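Local atomic coordinates of beta-glucanase (Bacteroides thetaiotaomicron, PDB entry 6EUG), a protein that probably hydrolyses beta-1,3-galactosidic bonds during arabinogalactan breakdown, using the family 43 glycoside hydrolase domain held in this chain. Residues 227-232 and 238-243; 202-205 and 210-213. All blocks are in the same frame, centred on the assembly; numbering follows the deposited sequence.

From the N terminus the chain first meets contact 2, where helix residues 202-205 lie against 210-213 and so close the short loop of residues between them, just before the third blade of a five-bladed beta-propeller begins. Contact 1 follows in series, neither nesting in contact 2 nor crossing it: 227-232 and 238-243 close the hairpin at the middle of that blade. The two still meet in space, with centres about 11 Å apart. S231 OG hydrogen-bonds to M211 O, S230 O probably accepts from R213 N, and Q238 NE2 reaches Q210 OE1, tying helix 200-205 and its exit loop to the blade as the chain approaches pocket residue D214.

Contact 1 of 2, residues 227-232 and 238-243; sequences HIYSSE and QIAELA
Y229 and Q238 form the tight end of this antiparallel hairpin, a good example of a side chain held at both ends of its amide. The phenol hydroxyl gives its proton to Q238, with Y229 OH to OE1 2.7 Å, in the carbonyl plane on a lone pair. Y229 CG stands between its own backbone N and carbonyl carbon (chi1 56°), which places Q238 O over one face of the ring, 3.7 Å above its plane and offset toward the rim, with A240 CB at the ring edge. The other end of the amide binds E232, Q238 NE2 lying 3.0 Å from OE2 and meeting its anti lone pair; Q210 OE1 is a second acceptor. E232 OE1 bonds T236 OG1 and forms a salt bridge with R255. Ring and amide planes stand 69° apart, so the two groups meet without stacking.

Four backbone hydrogen bonds, two in each pair, join H227-A240 and Y229-Q238. The other face is purely apolar between I228 and I239, which run side by side with CG1 of the former 4.1 Å from CG2 of the latter. Contacts are sparser at the far end, where H227 CB meets L242 CD2 at 4.0 Å; the imidazole instead bonds H249 through ND1.

This hairpin forms the two inner strands of a four-stranded propeller blade, flanked by strand 215-219 beside 225-231 and by strand 252-256 beside 236-242.

Contact 2 of 2, residues 202-205 and 210-213; sequences VKRD and QMSR
Q210 reaches back to V202 where the chain leaves helix 200-205 and heads for the first strand of the third propeller blade, and the contact illustrates how an irregular loop can be fastened to a helix by a few polar groups. The direct hydrogen bond comes first: Q210 NE2 donates to V202 O at 3.2 Å, in the carbonyl plane on a lone pair, with an N-H...O angle of 163°. A bend at chi2 (-61°) folds the glutamine chain back so that its amide arrives there. The same carbonyl oxygen also takes a weak bond from D205 N.

Charge is organised within the helix segment. R204 grips D205 side-on, NE to OD1 at 2.9 Å and NH2 to OD2 at 3.0 Å; the second bond lies in the guanidinium plane, whereas the first comes from above the carboxylate plane. NH1 of the arginine bridges to D233, and F201 adds a cation-pi contact.

Van der Waals packing fills in the rest. V202 CG1 rests 3.8 Å from Q210 NE2, and M211 SD lies obliquely by the guanidinium, 3.5 Å from R204 NH2.

Finally, one water stitches the two segments together: it donates to D205 OD2 and to Q210 OE1, which Q238 also reaches, and accepts from the backbone of M211, whose N is 3.0 Å from the water oxygen.

Contact 1 of 2, residues 227-232 and 238-243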
loop_
_atom_site.group_PDB
_atom_site.type_symbol
_atom_site.label_atom_id
_atom_site.label_comp_id
_atom_site.label_asym_id
_atom_site.label_seq_id
_atom_site.Cartn_x
_atom_site.Cartn_y
_atom_site.Cartn_z
ATOM N N HIS A 227 -0.487 4.397 -8.961
ATOM C CA HIS A 227 -1.328 3.951 -7.815
ATOM C C HIS A 227 -1.604 2.431 -8.004
ATOM O O HIS A 227 -2.220 2.014 -8.999
ATOM C CB HIS A 227 -2.597 4.803 -7.763
ATOM C CG HIS A 227 -3.598 4.409 -6.707
ATOM N ND1 HIS A 227 -4.961 4.508 -6.904
ATOM C CD2 HIS A 227 -3.433 3.916 -5.460
ATOM C CE1 HIS A 227 -5.588 4.098 -5.812
ATOM N NE2 HIS A 227 -4.678 3.727 -4.923
ATOM N N ILE A 228 -1.120 1.639 -7.051
ATOM C CA ILE A 228 -1.152 0.172 -7.094
ATOM C C ILE A 228 -2.108 -0.255 -5.972
ATOM O O ILE A 228 -1.911 0.145 -4.823
ATOM C CB ILE A 228 0.232 -0.446 -6.888
ATOM C CG1 ILE A 228 1.162 -0.039 -8.060
ATOM C CG2 ILE A 228 0.128 -1.973 -6.879
ATOM C CD1 ILE A 228 2.628 -0.172 -7.822
ATOM N N TYR A 229 -3.140 -1.018 -6.283
ATOM C CA TYR A 229 -4.160 -1.341 -5.252
ATOM C C TYR A 229 -4.869 -2.677 -5.419
ATOM O O TYR A 229 -4.989 -3.183 -6.532
ATOM C CB TYR A 229 -5.200 -0.195 -5.160
ATOM C CG TYR A 229 -5.864 0.105 -6.519
ATOM C CD1 TYR A 229 -5.233 0.943 -7.471
ATOM C CD2 TYR A 229 -7.077 -0.516 -6.900
ATOM C CE1 TYR A 229 -5.816 1.175 -8.703
ATOM C CE2 TYR A 229 -7.663 -0.280 -8.131
ATOM C CZ TYR A 229 -7.010 0.526 -9.060
ATOM O OH TYR A 229 -7.573 0.722 -10.301
ATOM N N SER A 230 -5.355 -3.219 -4.292
ATOM C CA SER A 230 -6.180 -4.411 -4.290
ATOM C C SER A 230 -7.619 -3.997 -4.685
ATOM O O SER A 230 -8.216 -3.111 -4.073
ATOM C CB SER A 230 -6.144 -5.102 -2.919
ATOM O OG SER A 230 -4.813 -5.443 -2.540
ATOM N N SER A 231 -8.151 -4.644 -5.714
ATOM C CA SER A 231 -9.447 -4.280 -6.346
ATOM C C SER A 231 -10.383 -5.500 -6.496
ATOM O O SER A 231 -10.035 -6.605 -6.087
ATOM C CB SER A 231 -9.177 -3.677 -7.739
ATOM O OG SER A 231 -10.298 -2.962 -8.270
ATOM N N GLU A 232 -11.574 -5.311 -7.085
ATOM C CA GLU A 232 -12.473 -6.426 -7.373
ATOM C C GLU A 232 -12.731 -7.318 -6.113
ATOM O O GLU A 232 -12.467 -8.531 -6.106
ATOM C CB GLU A 232 -11.892 -7.246 -8.548
ATOM C CG GLU A 232 -11.555 -6.449 -9.801
ATOM C CD GLU A 232 -10.898 -7.227 -10.937
ATOM O OE1 GLU A 232 -11.112 -8.486 -11.076
ATOM O OE2 GLU A 232 -10.091 -6.589 -11.701
ATOM N N GLN A 238 -4.709 -4.021 -9.298
ATOM C CA GLN A 238 -4.710 -3.074 -10.428
ATOM C C GLN A 238 -3.594 -2.037 -10.278
ATOM O O GLN A 238 -3.205 -1.704 -9.141
ATOM C CB GLN A 238 -6.097 -2.430 -10.634
ATOM C CG GLN A 238 -7.172 -3.424 -11.078
ATOM C CD GLN A 238 -8.570 -2.818 -11.230
ATOM O OE1 GLN A 238 -8.733 -1.589 -11.112
ATOM N NE2 GLN A 238 -9.596 -3.677 -11.467
ATOM N N ILE A 239 -3.039 -1.587 -11.429
ATOM C CA ILE A 239 -1.973 -0.572 -11.490
ATOM C C ILE A 239 -2.476 0.521 -12.410
ATOM O O ILE A 239 -2.725 0.235 -13.587
ATOM C CB ILE A 239 -0.649 -1.136 -12.046
ATOM C CG1 ILE A 239 -0.219 -2.363 -11.227
ATOM C CG2 ILE A 239 0.434 -0.057 -12.071
ATOM C CD1 ILE A 239 1.113 -2.990 -11.639
ATOM N N ALA A 240 -2.624 1.738 -11.862
ATOM C CA ALA A 240 -3.236 2.898 -12.559
ATOM C C ALA A 240 -2.279 4.096 -12.628
ATOM O O ALA A 240 -1.771 4.570 -11.604
ATOM C CB ALA A 240 -4.522 3.309 -11.862
ATOM N N GLU A 241 -2.055 4.599 -13.835
ATOM C CA GLU A 241 -1.294 5.824 -14.042
ATOM C C GLU A 241 -1.968 7.075 -13.420
ATOM O O GLU A 241 -3.168 7.305 -13.620
ATOM C CB GLU A 241 -1.110 6.012 -15.545
ATOM C CG GLU A 241 -0.237 7.191 -15.970
ATOM C CD GLU A 241 -0.293 7.465 -17.459
ATOM O OE1 GLU A 241 -1.422 7.576 -18.030
ATOM O OE2 GLU A 241 0.793 7.598 -18.067
ATOM N N LEU A 242 -1.179 7.915 -12.755
ATOM C CA LEU A 242 -1.625 9.230 -12.250
ATOM C C LEU A 242 -1.357 10.363 -13.270
ATOM O O LEU A 242 -0.417 10.297 -14.084
ATOM C CB LEU A 242 -0.930 9.541 -10.922
ATOM C CG LEU A 242 -1.274 8.574 -9.770
ATOM C CD1 LEU A 242 -0.593 9.044 -8.496
ATOM C CD2 LEU A 242 -2.776 8.401 -9.540
ATOM N N ALA A 243 -2.195 11.396 -13.207
ATOM C CA ALA A 243 -1.994 12.663 -13.920
ATOM C C ALA A 243 -0.689 13.347 -13.541
ATOM O O ALA A 243 -0.086 12.991 -12.537
ATOM C CB ALA A 243 -3.154 13.608 -13.613
#

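Contact 2 of 2, residues 202-205 and 210-213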
loop_
_atom_site.group_PDB
_atom_site.type_symbol
_atom_site.label_atom_id
_atom_site.label_comp_id
_atom_site.label_asym_id
_atom_site.label_seq_id
_atom_site.Cartn_x
_atom_site.Cartn_y
_atom_site.Cartn_z
ATOM N N VAL A 202 -14.906 -6.489 -12.795
ATOM C CA VAL A 202 -14.579 -5.271 -13.526
ATOM C C VAL A 202 -15.849 -4.671 -14.178
ATOM O O VAL A 202 -16.135 -3.461 -14.020
ATOM C CB VAL A 202 -13.493 -5.502 -14.609
ATOM C CG1 VAL A 202 -13.213 -4.222 -15.393
ATOM C CG2 VAL A 202 -12.186 -6.026 -13.995
ATOM N N LYS A 203 -16.599 -5.507 -14.889
ATOM C CA LYS A 203 -17.863 -5.069 -15.546
ATOM C C LYS A 203 -18.898 -4.583 -14.503
ATOM O O LYS A 203 -19.535 -3.552 -14.704
ATOM C CB LYS A 203 -18.427 -6.209 -16.432
ATOM N N ARG A 204 -19.006 -5.288 -13.371
ATOM C CA ARG A 204 -19.899 -4.916 -12.274
ATOM C C ARG A 204 -19.604 -3.494 -11.799
ATOM O O ARG A 204 -20.517 -2.702 -11.581
ATOM C CB ARG A 204 -19.735 -5.885 -11.107
ATOM C CG ARG A 204 -20.726 -5.724 -9.960
ATOM C CD ARG A 204 -20.271 -6.448 -8.702
ATOM N NE ARG A 204 -18.976 -5.957 -8.187
ATOM C CZ ARG A 204 -18.289 -6.491 -7.172
ATOM N NH1 ARG A 204 -18.747 -7.555 -6.508
ATOM N NH2 ARG A 204 -17.133 -5.944 -6.793
ATOM N N ASP A 205 -18.320 -3.176 -11.655
ATOM C CA ASP A 205 -17.926 -1.919 -11.041
ATOM C C ASP A 205 -17.597 -0.826 -12.055
ATOM O O ASP A 205 -17.231 0.285 -11.651
ATOM C CB ASP A 205 -16.710 -2.175 -10.137
ATOM C CG ASP A 205 -17.043 -3.039 -8.912
ATOM O OD1 ASP A 205 -18.249 -3.122 -8.528
ATOM O OD2 ASP A 205 -16.079 -3.616 -8.313
ATOM N N GLN A 210 -13.516 1.280 -10.100
ATOM C CA GLN A 210 -12.913 0.072 -9.535
ATOM C C GLN A 210 -12.617 0.262 -8.047
ATOM O O GLN A 210 -12.250 1.376 -7.608
ATOM C CB GLN A 210 -11.631 -0.284 -10.303
ATOM C CG GLN A 210 -11.876 -0.534 -11.797
ATOM C CD GLN A 210 -12.815 -1.692 -12.050
ATOM O OE1 GLN A 210 -12.572 -2.803 -11.561
ATOM N NE2 GLN A 210 -13.911 -1.441 -12.828
ATOM N N MET A 211 -12.797 -0.819 -7.283
ATOM C CA MET A 211 -12.588 -0.801 -5.843
ATOM C C MET A 211 -11.119 -0.651 -5.511
ATOM O O MET A 211 -10.276 -1.116 -6.251
ATOM C CB MET A 211 -13.125 -2.085 -5.189
ATOM C CG MET A 211 -14.644 -2.277 -5.314
ATOM S SD MET A 211 -15.226 -3.888 -4.771
ATOM C CE MET A 211 -14.913 -3.811 -3.003
ATOM N N SER A 212 -10.831 0.061 -4.416
ATOM C CA SER A 212 -9.442 0.238 -3.924
ATOM C C SER A 212 -9.412 0.077 -2.435
ATOM O O SER A 212 -10.056 0.869 -1.740
ATOM C CB SER A 212 -8.920 1.658 -4.319
ATOM O OG SER A 212 -7.547 1.847 -3.975
ATOM N N ARG A 213 -8.697 -0.951 -1.938
ATOM C CA ARG A 213 -8.485 -1.156 -0.516
ATOM C C ARG A 213 -6.981 -1.017 -0.177
ATOM O O ARG A 213 -6.471 0.111 -0.245
ATOM C CB ARG A 213 -9.191 -2.431 0.011
ATOM C CG ARG A 213 -10.707 -2.378 -0.121
ATOM C CD ARG A 213 -11.373 -3.159 1.015
ATOM N NE ARG A 213 -12.837 -3.257 0.940
ATOM C CZ ARG A 213 -13.510 -4.267 0.381
ATOM N NH1 ARG A 213 -12.875 -5.269 -0.245
ATOM N NH2 ARG A 213 -14.844 -4.263 0.412
HETATM O O HOH W 1 -13.366 -3.351 -8.739
#